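Local atomic coordinates of dextranase (Pseudarthrobacter oxydans, PDB entry 6NZS), a protein that catalyses the endohydrolysis of (1->6)-alpha-D-glucosidic linkages in dextran, as a glycoside hydrolase of family 49. Residues Y289-D294 with Y365-G370; K263-F268 with S311-L316; I59-K64 with K71-E76. All blocks are in the same frame, centred on the assembly; numbering follows the deposited sequence.

Contact 1 (Y289-D294 with Y365-G370); sequences YVYEAD and YWQTDG
Ahead of the point where Tyr291 packs on Tyr365, the carbonyl O of Tyr289 reaches the second loop through water 1, which also bonds Tyr365 OH. Water 2 accepts from Tyr291 N and likewise bonds Tyr365 OH, so one phenol oxygen serves two bridges, with Tyr365 OH 2.6 Å from water 1 and 2.7 Å from water 2. Val290 opens a type II beta turn that ends at Ala293. Tyr291 projects from it with CB over the middle of the Tyr365 ring, 3.8 Å from the centroid, in a CH-pi contact. With CG anti to the N (chi1 176°), its ring is carried on past in the opposite direction, CD1 lying 3.5 Å from Tyr365 CG with the planes 36° apart, and Tyr291 CE1 at its edge lies 3.4 Å from Trp366 O. Replacing Tyr365 with an alanine would probably leave Tyr291 CB without the aromatic face beneath it and both waters without their common partner. Glu292, at positive phi in the turn, lays CG over the centre of a face of the Tyr291 ring and gives OE1 to a salt bridge with Lys71. Gln367 meets the Tyr291 side chain roughly at a right angle. Both segments are loops between strands of a parallel beta-helix, the right-handed solenoid of the pectate-lyase-like glycosidases, and here aromatic packing and ordered water fasten one such loop to another.

Contact 2 (K263-F268 with S311-L316); sequences KGAFRF and SCVKML
Phe266 and Leu316 form a parallel beta bridge with CA atoms 5.2 Å apart, in which Phe266 N donates to Met315 O at 3.0 Å and 174°. From the other side of the same residue, Phe266 O receives a CA-H...O contact from Leu316 CA at 3.4 Å. Water 3 adds a further link, donating to Lys314 O and, weakly, to Phe266 O. The side chains of Phe266 and Leu316 leave the same face of the sheet, and Phe266 CB touches Leu316 CD2 at 4.1 Å, while the Phe266 ring runs on toward Leu247 and Leu284. This is the coil-on-coil pairing expected of a parallel beta-helix: 266-268 and 316-320 are neighbouring strands of one parallel sheet, and residues on one coil lie against their counterparts on the next. Just before the bridge the chains pack more by single atoms. Ala265 CB sits 3.4 Å from Lys314 O and meets Val313 CG1 at 4.0 Å. The Met315 side chain sets out away from 263-268, but bends at chi2 (-59°) and chi3 (-65°), turning its methyl back until CE lies 3.2 Å from Gly264 O. Gly264 itself has backbone angles at which a CB would collide with the carbonyl O of Lys263. Lys314 curls away from the contact, its NZ held by the carbonyl oxygens of Cys312 and His309, close to the Cys308-Cys312 disulfide.

Contact 3 (I59-K64 with K71-E76); sequences IPRSGK and KEDGAE
Arg61 meets Asp73 and Glu76 in a salt-bridge network that spans the loop between strand 51-58 and helix 76-81 of the N-terminal Ig-like domain, alongside an Asx turn at Asp73. The guanidinium and the Asp73 carboxylate approach from opposite directions and join side-on, with their planes 37° apart. Arg61 NE gives a nearly straight bond of 2.7 Å to Asp73 OD2, entering on the syn lone pair, and Arg61 NH2 bonds Asp73 OD1 at 2.9 Å, also from the syn side but somewhat above the carboxylate plane. Two bonds from two nitrogens should hinder rotation of the guanidinium. Glu76 comes to the same edge, its carboxylate turned 60° from the guanidinium; the bond from Arg61 NH2 to Glu76 OE2, at 3.3 Å, is weak. Ala75 CB covers one guanidinium face, 3.6 Å above the plane and toward its rim. The carboxylates draw close, Asp73 OD1 lying 3.1 Å from Glu76 OE2, and the charge of Arg61, whose NH2 is bonded to both, presumably eases that approach, as does Lys66, which pairs with Glu76. Bent at chi2 (76°), Glu76 folds back over the turn in front of its helix and uses syn lone pairs on both oxygens, OE2 for Asp73 N at 2.8 Å and OE1 for Gly74 N. Asp73 is equally occupied: Tyr69 OH also bonds OD2. At OD1 the Asx turn is closed by Ala75 N, 3.0 Å from Asp73 OD1, which arrives from the face of the carboxylate plane opposite to Arg61 NH2.

In the fold
From the N terminus, contact 3 comes first and closes a short loop, with six residues between its segments, inside the Ig-like domain. The other two follow in the beta-helix and cross: contact 2 opens at 263-268, contact 1 opens at 289-294, contact 2 closes at 311-316 and contact 1 at 365-370. They also touch in space, through a probable hydrogen bond from Val313 N to Ala293 O. Contact 1 touches contact 3 as well, since Trp366 N lies 2.8 Å from Asp73 O in another probable hydrogen bond. Contacts 2 and 3 come no nearer than about 8 Å between atoms, so contact 1 bridges them and ties solenoid loops to the N-terminal domain.

Contact 1 (Y289-D294 with Y365-G370)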
loop_
_atom_site.group_PDB
_atom_site.type_symbol
_atom_site.label_atom_id
_atom_site.label_comp_id
_atom_site.label_asym_id
_atom_site.label_seq_id
_atom_site.Cartn_x
_atom_site.Cartn_y
_atom_site.Cartn_z
ATOM N N TYR A 289 9.707 -16.259 0.663
ATOM C CA TYR A 289 10.772 -15.769 -0.200
ATOM C C TYR A 289 11.707 -14.853 0.577
ATOM O O TYR A 289 11.266 -14.040 1.394
ATOM C CB TYR A 289 10.198 -15.011 -1.399
ATOM C CG TYR A 289 9.275 -15.839 -2.269
ATOM C CD1 TYR A 289 9.751 -16.950 -2.956
ATOM C CD2 TYR A 289 7.935 -15.505 -2.406
ATOM C CE1 TYR A 289 8.918 -17.713 -3.745
ATOM C CE2 TYR A 289 7.095 -16.254 -3.200
ATOM C CZ TYR A 289 7.590 -17.358 -3.865
ATOM O OH TYR A 289 6.736 -18.107 -4.647
ATOM N N VAL A 290 13.007 -14.996 0.311
ATOM C CA VAL A 290 14.000 -14.086 0.865
ATOM C C VAL A 290 13.859 -12.717 0.207
ATOM O O VAL A 290 13.369 -12.589 -0.924
ATOM C CB VAL A 290 15.409 -14.677 0.649
ATOM C CG1 VAL A 290 15.772 -14.687 -0.839
ATOM C CG2 VAL A 290 16.456 -13.922 1.449
ATOM N N TYR A 291 14.274 -11.675 0.929
ATOM C CA TYR A 291 14.386 -10.345 0.342
ATOM C C TYR A 291 15.173 -10.425 -0.954
ATOM O O TYR A 291 16.241 -11.038 -1.002
ATOM C CB TYR A 291 15.146 -9.440 1.309
ATOM C CG TYR A 291 15.430 -8.037 0.810
ATOM C CD1 TYR A 291 14.401 -7.189 0.417
ATOM C CD2 TYR A 291 16.736 -7.549 0.758
ATOM C CE1 TYR A 291 14.659 -5.902 -0.008
ATOM C CE2 TYR A 291 17.005 -6.266 0.334
ATOM C CZ TYR A 291 15.968 -5.436 -0.050
ATOM O OH TYR A 291 16.244 -4.151 -0.470
ATOM N N GLU A 292 14.644 -9.793 -2.002
ATOM C CA GLU A 292 15.305 -9.764 -3.309
ATOM C C GLU A 292 15.609 -11.176 -3.804
ATOM O O GLU A 292 16.676 -11.445 -4.367
ATOM C CB GLU A 292 16.559 -8.883 -3.296
ATOM C CG GLU A 292 16.296 -7.389 -3.460
ATOM C CD GLU A 292 17.572 -6.561 -3.474
ATOM O OE1 GLU A 292 18.525 -6.927 -2.755
ATOM O OE2 GLU A 292 17.625 -5.546 -4.202
ATOM N N ALA A 293 14.665 -12.091 -3.586
ATOM C CA ALA A 293 14.773 -13.436 -4.138
ATOM C C ALA A 293 14.871 -13.355 -5.657
ATOM O O ALA A 293 13.955 -12.870 -6.323
ATOM C CB ALA A 293 13.556 -14.262 -3.724
ATOM N N ASP A 294 16.003 -13.805 -6.203
ATOM C CA ASP A 294 16.332 -13.612 -7.612
ATOM C C ASP A 294 16.110 -14.916 -8.368
ATOM O O ASP A 294 16.686 -15.951 -8.014
ATOM C CB ASP A 294 17.784 -13.149 -7.757
ATOM C CG ASP A 294 18.085 -12.560 -9.135
ATOM O OD1 ASP A 294 17.245 -12.695 -10.052
ATOM O OD2 ASP A 294 19.171 -11.956 -9.300
ATOM N N TYR A 365 10.170 -4.932 4.029
ATOM C CA TYR A 365 11.408 -4.673 3.308
ATOM C C TYR A 365 11.291 -3.393 2.484
ATOM O O TYR A 365 10.200 -2.988 2.084
ATOM C CB TYR A 365 11.677 -5.822 2.328
ATOM C CG TYR A 365 11.961 -7.172 2.943
ATOM C CD1 TYR A 365 12.973 -7.337 3.892
ATOM C CD2 TYR A 365 11.220 -8.290 2.568
ATOM C CE1 TYR A 365 13.232 -8.582 4.441
ATOM C CE2 TYR A 365 11.471 -9.540 3.112
ATOM C CZ TYR A 365 12.476 -9.679 4.053
ATOM O OH TYR A 365 12.726 -10.925 4.601
ATOM N N TRP A 366 12.441 -2.769 2.206
ATOM C CA TRP A 366 12.498 -1.797 1.124
ATOM C C TRP A 366 12.067 -2.463 -0.179
ATOM O O TRP A 366 12.031 -3.691 -0.303
ATOM C CB TRP A 366 13.939 -1.314 0.922
ATOM C CG TRP A 366 14.444 -0.382 1.969
ATOM C CD1 TRP A 366 13.704 0.460 2.748
ATOM C CD2 TRP A 366 15.811 -0.198 2.366
ATOM N NE1 TRP A 366 14.525 1.160 3.602
ATOM C CE2 TRP A 366 15.823 0.776 3.386
ATOM C CE3 TRP A 366 17.022 -0.768 1.964
ATOM C CZ2 TRP A 366 17.002 1.194 4.014
ATOM C CZ3 TRP A 366 18.200 -0.341 2.585
ATOM C CH2 TRP A 366 18.175 0.627 3.598
ATOM N N GLN A 367 11.766 -1.631 -1.177
ATOM C CA GLN A 367 11.425 -2.082 -2.523
ATOM C C GLN A 367 10.130 -2.882 -2.560
ATOM O O GLN A 367 9.886 -3.645 -3.500
ATOM C CB GLN A 367 12.587 -2.832 -3.195
ATOM C CG GLN A 367 13.912 -2.073 -3.093
ATOM C CD GLN A 367 15.036 -2.735 -3.863
ATOM O OE1 GLN A 367 15.784 -3.550 -3.322
ATOM N NE2 GLN A 367 15.154 -2.392 -5.138
ATOM N N THR A 368 9.277 -2.707 -1.550
ATOM C CA THR A 368 7.950 -3.315 -1.542
ATOM C C THR A 368 6.931 -2.337 -2.128
ATOM O O THR A 368 5.936 -1.982 -1.511
ATOM C CB THR A 368 7.587 -3.775 -0.136
ATOM O OG1 THR A 368 7.835 -2.718 0.806
ATOM C CG2 THR A 368 8.440 -4.978 0.227
ATOM N N ASP A 369 7.217 -1.919 -3.361
ATOM C CA ASP A 369 6.410 -0.927 -4.063
ATOM C C ASP A 369 4.952 -1.355 -4.112
ATOM O O ASP A 369 4.642 -2.537 -4.312
ATOM C CB ASP A 369 6.866 -0.812 -5.526
ATOM C CG ASP A 369 8.317 -0.345 -5.700
ATOM O OD1 ASP A 369 9.139 -0.422 -4.755
ATOM O OD2 ASP A 369 8.642 0.085 -6.838
ATOM N N GLY A 370 4.060 -0.369 -3.977
ATOM C CA GLY A 370 2.649 -0.549 -4.251
ATOM C C GLY A 370 2.357 -0.671 -5.735
ATOM O O GLY A 370 3.210 -1.091 -6.529
HETATM O O HOH W 1 11.439 -13.062 3.979
HETATM O O HOH W 2 15.229 -11.766 3.897
#

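Contact 2 (K263-F268 with S311-L316)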
loop_
_atom_site.group_PDB
_atom_site.type_symbol
_atom_site.label_atom_id
_atom_site.label_comp_id
_atom_site.label_asym_id
_atom_site.label_seq_id
_atom_site.Cartn_x
_atom_site.Cartn_y
_atom_site.Cartn_z
ATOM N N LYS A 263 0.830 -19.352 0.140
ATOM C CA LYS A 263 2.198 -18.851 0.217
ATOM C C LYS A 263 2.828 -19.050 -1.156
ATOM O O LYS A 263 3.019 -20.193 -1.592
ATOM C CB LYS A 263 2.972 -19.610 1.290
ATOM C CG LYS A 263 2.277 -19.605 2.633
ATOM C CD LYS A 263 3.048 -20.394 3.674
ATOM C CE LYS A 263 2.276 -20.409 4.987
ATOM N NZ LYS A 263 3.119 -20.914 6.097
ATOM N N GLY A 264 3.102 -17.953 -1.856
ATOM C CA GLY A 264 3.610 -18.045 -3.218
ATOM C C GLY A 264 3.420 -16.739 -3.976
ATOM O O GLY A 264 3.218 -15.683 -3.384
ATOM N N ALA A 265 3.521 -16.845 -5.304
ATOM C CA ALA A 265 3.457 -15.708 -6.215
ATOM C C ALA A 265 3.090 -16.242 -7.590
ATOM O O ALA A 265 3.253 -17.431 -7.870
ATOM C CB ALA A 265 4.782 -14.945 -6.268
ATOM N N PHE A 266 2.578 -15.358 -8.446
ATOM C CA PHE A 266 2.060 -15.775 -9.744
ATOM C C PHE A 266 2.627 -14.894 -10.839
ATOM O O PHE A 266 2.635 -13.665 -10.720
ATOM C CB PHE A 266 0.531 -15.700 -9.798
ATOM C CG PHE A 266 -0.155 -16.734 -8.961
ATOM C CD1 PHE A 266 -0.294 -18.032 -9.417
ATOM C CD2 PHE A 266 -0.662 -16.407 -7.712
ATOM C CE1 PHE A 266 -0.921 -18.990 -8.646
ATOM C CE2 PHE A 266 -1.296 -17.365 -6.936
ATOM C CZ PHE A 266 -1.420 -18.659 -7.403
ATOM N N ARG A 267 3.070 -15.525 -11.920
ATOM C CA ARG A 267 3.468 -14.815 -13.122
ATOM C C ARG A 267 2.671 -15.377 -14.287
ATOM O O ARG A 267 2.711 -16.587 -14.546
ATOM C CB ARG A 267 4.958 -14.975 -13.403
ATOM C CG ARG A 267 5.328 -14.411 -14.765
ATOM C CD ARG A 267 6.825 -14.293 -14.951
ATOM N NE ARG A 267 7.134 -13.740 -16.263
ATOM C CZ ARG A 267 8.362 -13.611 -16.746
ATOM N NH1 ARG A 267 9.401 -13.992 -16.017
ATOM N NH2 ARG A 267 8.548 -13.100 -17.958
ATOM N N PHE A 268 1.935 -14.504 -14.969
ATOM C CA PHE A 268 1.298 -14.870 -16.230
ATOM C C PHE A 268 2.337 -14.566 -17.301
ATOM O O PHE A 268 2.468 -13.435 -17.772
ATOM C CB PHE A 268 0.012 -14.081 -16.437
ATOM C CG PHE A 268 -1.129 -14.514 -15.547
ATOM C CD1 PHE A 268 -1.192 -14.106 -14.223
ATOM C CD2 PHE A 268 -2.158 -15.298 -16.048
ATOM C CE1 PHE A 268 -2.264 -14.480 -13.410
ATOM C CE2 PHE A 268 -3.228 -15.671 -15.248
ATOM C CZ PHE A 268 -3.279 -15.268 -13.925
ATOM N N SER A 311 14.226 -9.367 -12.579
ATOM C CA SER A 311 14.413 -10.789 -12.301
ATOM C C SER A 311 14.062 -11.211 -10.878
ATOM O O SER A 311 13.962 -12.416 -10.613
ATOM C CB SER A 311 15.855 -11.217 -12.604
ATOM O OG SER A 311 16.777 -10.332 -11.991
ATOM N N CYS A 312 13.887 -10.280 -9.955
ATOM C CA CYS A 312 13.474 -10.677 -8.621
ATOM C C CYS A 312 11.990 -11.015 -8.607
ATOM O O CYS A 312 11.203 -10.467 -9.384
ATOM C CB CYS A 312 13.801 -9.580 -7.620
ATOM S SG CYS A 312 15.481 -9.771 -7.000
ATOM N N VAL A 313 11.625 -11.947 -7.719
ATOM C CA VAL A 313 10.247 -12.429 -7.636
ATOM C C VAL A 313 9.300 -11.270 -7.370
ATOM O O VAL A 313 9.486 -10.489 -6.426
ATOM C CB VAL A 313 10.128 -13.504 -6.544
ATOM C CG1 VAL A 313 8.658 -13.900 -6.332
ATOM C CG2 VAL A 313 10.963 -14.720 -6.889
ATOM N N LYS A 314 8.284 -11.148 -8.215
ATOM C CA LYS A 314 7.187 -10.214 -8.023
ATOM C C LYS A 314 5.979 -11.009 -7.551
ATOM O O LYS A 314 5.831 -12.187 -7.879
ATOM C CB LYS A 314 6.852 -9.514 -9.342
ATOM C CG LYS A 314 8.079 -9.011 -10.105
ATOM C CD LYS A 314 8.752 -7.850 -9.380
ATOM C CE LYS A 314 9.685 -7.064 -10.310
ATOM N NZ LYS A 314 10.752 -7.939 -10.890
ATOM N N MET A 315 5.123 -10.376 -6.746
ATOM C CA MET A 315 3.961 -11.120 -6.271
ATOM C C MET A 315 2.993 -11.422 -7.412
ATOM O O MET A 315 2.430 -12.523 -7.481
ATOM C CB MET A 315 3.270 -10.381 -5.124
ATOM C CG MET A 315 4.127 -10.275 -3.849
ATOM S SD MET A 315 4.620 -11.864 -3.148
ATOM C CE MET A 315 3.023 -12.521 -2.660
ATOM N N LEU A 316 2.811 -10.461 -8.320
ATOM C CA LEU A 316 1.957 -10.613 -9.491
ATOM C C LEU A 316 2.643 -9.955 -10.677
ATOM O O LEU A 316 3.056 -8.794 -10.595
ATOM C CB LEU A 316 0.597 -9.948 -9.260
ATOM C CG LEU A 316 -0.284 -10.563 -8.173
ATOM C CD1 LEU A 316 -1.465 -9.644 -7.905
ATOM C CD2 LEU A 316 -0.743 -11.961 -8.554
HETATM O O HOH W 3 5.395 -13.112 -10.319
#

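Contact 3 (I59-K64 with K71-E76)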
loop_
_atom_site.group_PDB
_atom_site.type_symbol
_atom_site.label_atom_id
_atom_site.label_comp_id
_atom_site.label_asym_id
_atom_site.label_seq_id
_atom_site.Cartn_x
_atom_site.Cartn_y
_atom_site.Cartn_z
ATOM N N ILE A 59 4.949 -10.459 10.466
ATOM C CA ILE A 59 6.045 -9.879 11.244
ATOM C C ILE A 59 7.230 -9.652 10.313
ATOM O O ILE A 59 7.327 -10.278 9.245
ATOM C CB ILE A 59 6.424 -10.760 12.463
ATOM C CG1 ILE A 59 7.133 -12.050 12.035
ATOM C CG2 ILE A 59 5.194 -11.085 13.282
ATOM C CD1 ILE A 59 7.652 -12.884 13.232
ATOM N N PRO A 60 8.133 -8.735 10.676
ATOM C CA PRO A 60 9.234 -8.366 9.772
ATOM C C PRO A 60 10.108 -9.565 9.428
ATOM O O PRO A 60 10.575 -10.289 10.312
ATOM C CB PRO A 60 10.006 -7.306 10.571
ATOM C CG PRO A 60 8.973 -6.715 11.495
ATOM C CD PRO A 60 8.080 -7.866 11.865
ATOM N N ARG A 61 10.325 -9.768 8.128
ATOM C CA ARG A 61 11.103 -10.886 7.594
ATOM C C ARG A 61 10.497 -12.236 7.932
ATOM O O ARG A 61 11.176 -13.260 7.825
ATOM C CB ARG A 61 12.574 -10.871 8.050
ATOM C CG ARG A 61 13.256 -9.537 7.969
ATOM C CD ARG A 61 14.782 -9.711 8.008
ATOM N NE ARG A 61 15.443 -8.416 7.951
ATOM C CZ ARG A 61 15.759 -7.696 9.019
ATOM N NH1 ARG A 61 15.515 -8.166 10.237
ATOM N NH2 ARG A 61 16.329 -6.512 8.864
ATOM N N SER A 62 9.235 -12.275 8.372
ATOM C CA SER A 62 8.673 -13.482 8.972
ATOM C C SER A 62 9.510 -13.989 10.145
ATOM O O SER A 62 9.436 -15.169 10.485
ATOM C CB SER A 62 8.425 -14.614 7.956
ATOM O OG SER A 62 7.091 -14.598 7.461
ATOM N N GLY A 63 10.298 -13.120 10.768
ATOM C CA GLY A 63 11.143 -13.513 11.879
ATOM C C GLY A 63 12.410 -14.226 11.478
ATOM O O GLY A 63 13.154 -14.685 12.356
ATOM N N LYS A 64 12.676 -14.335 10.184
ATOM C CA LYS A 64 13.880 -14.995 9.708
ATOM C C LYS A 64 15.089 -14.089 9.874
ATOM O O LYS A 64 14.985 -12.858 9.864
ATOM C CB LYS A 64 13.730 -15.369 8.233
ATOM C CG LYS A 64 12.681 -16.432 7.991
ATOM C CD LYS A 64 12.577 -16.764 6.514
ATOM C CE LYS A 64 11.669 -15.781 5.802
ATOM N NZ LYS A 64 11.581 -16.066 4.339
ATOM N N LYS A 71 23.665 -6.710 4.154
ATOM C CA LYS A 71 23.308 -5.320 3.918
ATOM C C LYS A 71 21.937 -5.011 4.515
ATOM O O LYS A 71 21.160 -5.905 4.856
ATOM C CB LYS A 71 23.272 -5.031 2.416
ATOM C CG LYS A 71 22.147 -5.736 1.675
ATOM C CD LYS A 71 22.088 -5.314 0.215
ATOM C CE LYS A 71 21.018 -6.101 -0.529
ATOM N NZ LYS A 71 20.985 -5.759 -1.981
ATOM N N GLU A 72 21.643 -3.719 4.631
ATOM C CA GLU A 72 20.333 -3.308 5.113
ATOM C C GLU A 72 19.266 -3.701 4.102
ATOM O O GLU A 72 19.469 -3.610 2.888
ATOM C CB GLU A 72 20.300 -1.799 5.344
ATOM C CG GLU A 72 21.056 -1.347 6.586
ATOM C CD GLU A 72 20.835 0.120 6.890
ATOM O OE1 GLU A 72 20.836 0.930 5.941
ATOM O OE2 GLU A 72 20.653 0.461 8.078
ATOM N N ASP A 73 18.121 -4.160 4.611
ATOM C CA ASP A 73 16.997 -4.500 3.753
ATOM C C ASP A 73 15.757 -3.655 4.015
ATOM O O ASP A 73 14.727 -3.890 3.375
ATOM C CB ASP A 73 16.665 -6.002 3.830
ATOM C CG ASP A 73 16.320 -6.473 5.240
ATOM O OD1 ASP A 73 15.936 -5.643 6.090
ATOM O OD2 ASP A 73 16.438 -7.691 5.496
ATOM N N GLY A 74 15.833 -2.673 4.915
ATOM C CA GLY A 74 14.708 -1.811 5.217
ATOM C C GLY A 74 13.821 -2.282 6.348
ATOM O O GLY A 74 13.001 -1.493 6.835
ATOM N N ALA A 75 13.963 -3.530 6.787
ATOM C CA ALA A 75 13.174 -4.063 7.887
ATOM C C ALA A 75 13.878 -3.950 9.227
ATOM O O ALA A 75 13.383 -4.500 10.215
ATOM C CB ALA A 75 12.805 -5.523 7.612
ATOM N N GLU A 76 14.999 -3.227 9.292
ATOM C CA GLU A 76 15.786 -3.188 10.523
ATOM C C GLU A 76 14.995 -2.594 11.682
ATOM O O GLU A 76 14.901 -3.207 12.752
ATOM C CB GLU A 76 17.087 -2.422 10.295
ATOM C CG GLU A 76 18.149 -3.215 9.539
ATOM C CD GLU A 76 17.876 -3.330 8.045
ATOM O OE1 GLU A 76 17.169 -2.464 7.481
ATOM O OE2 GLU A 76 18.375 -4.294 7.436
#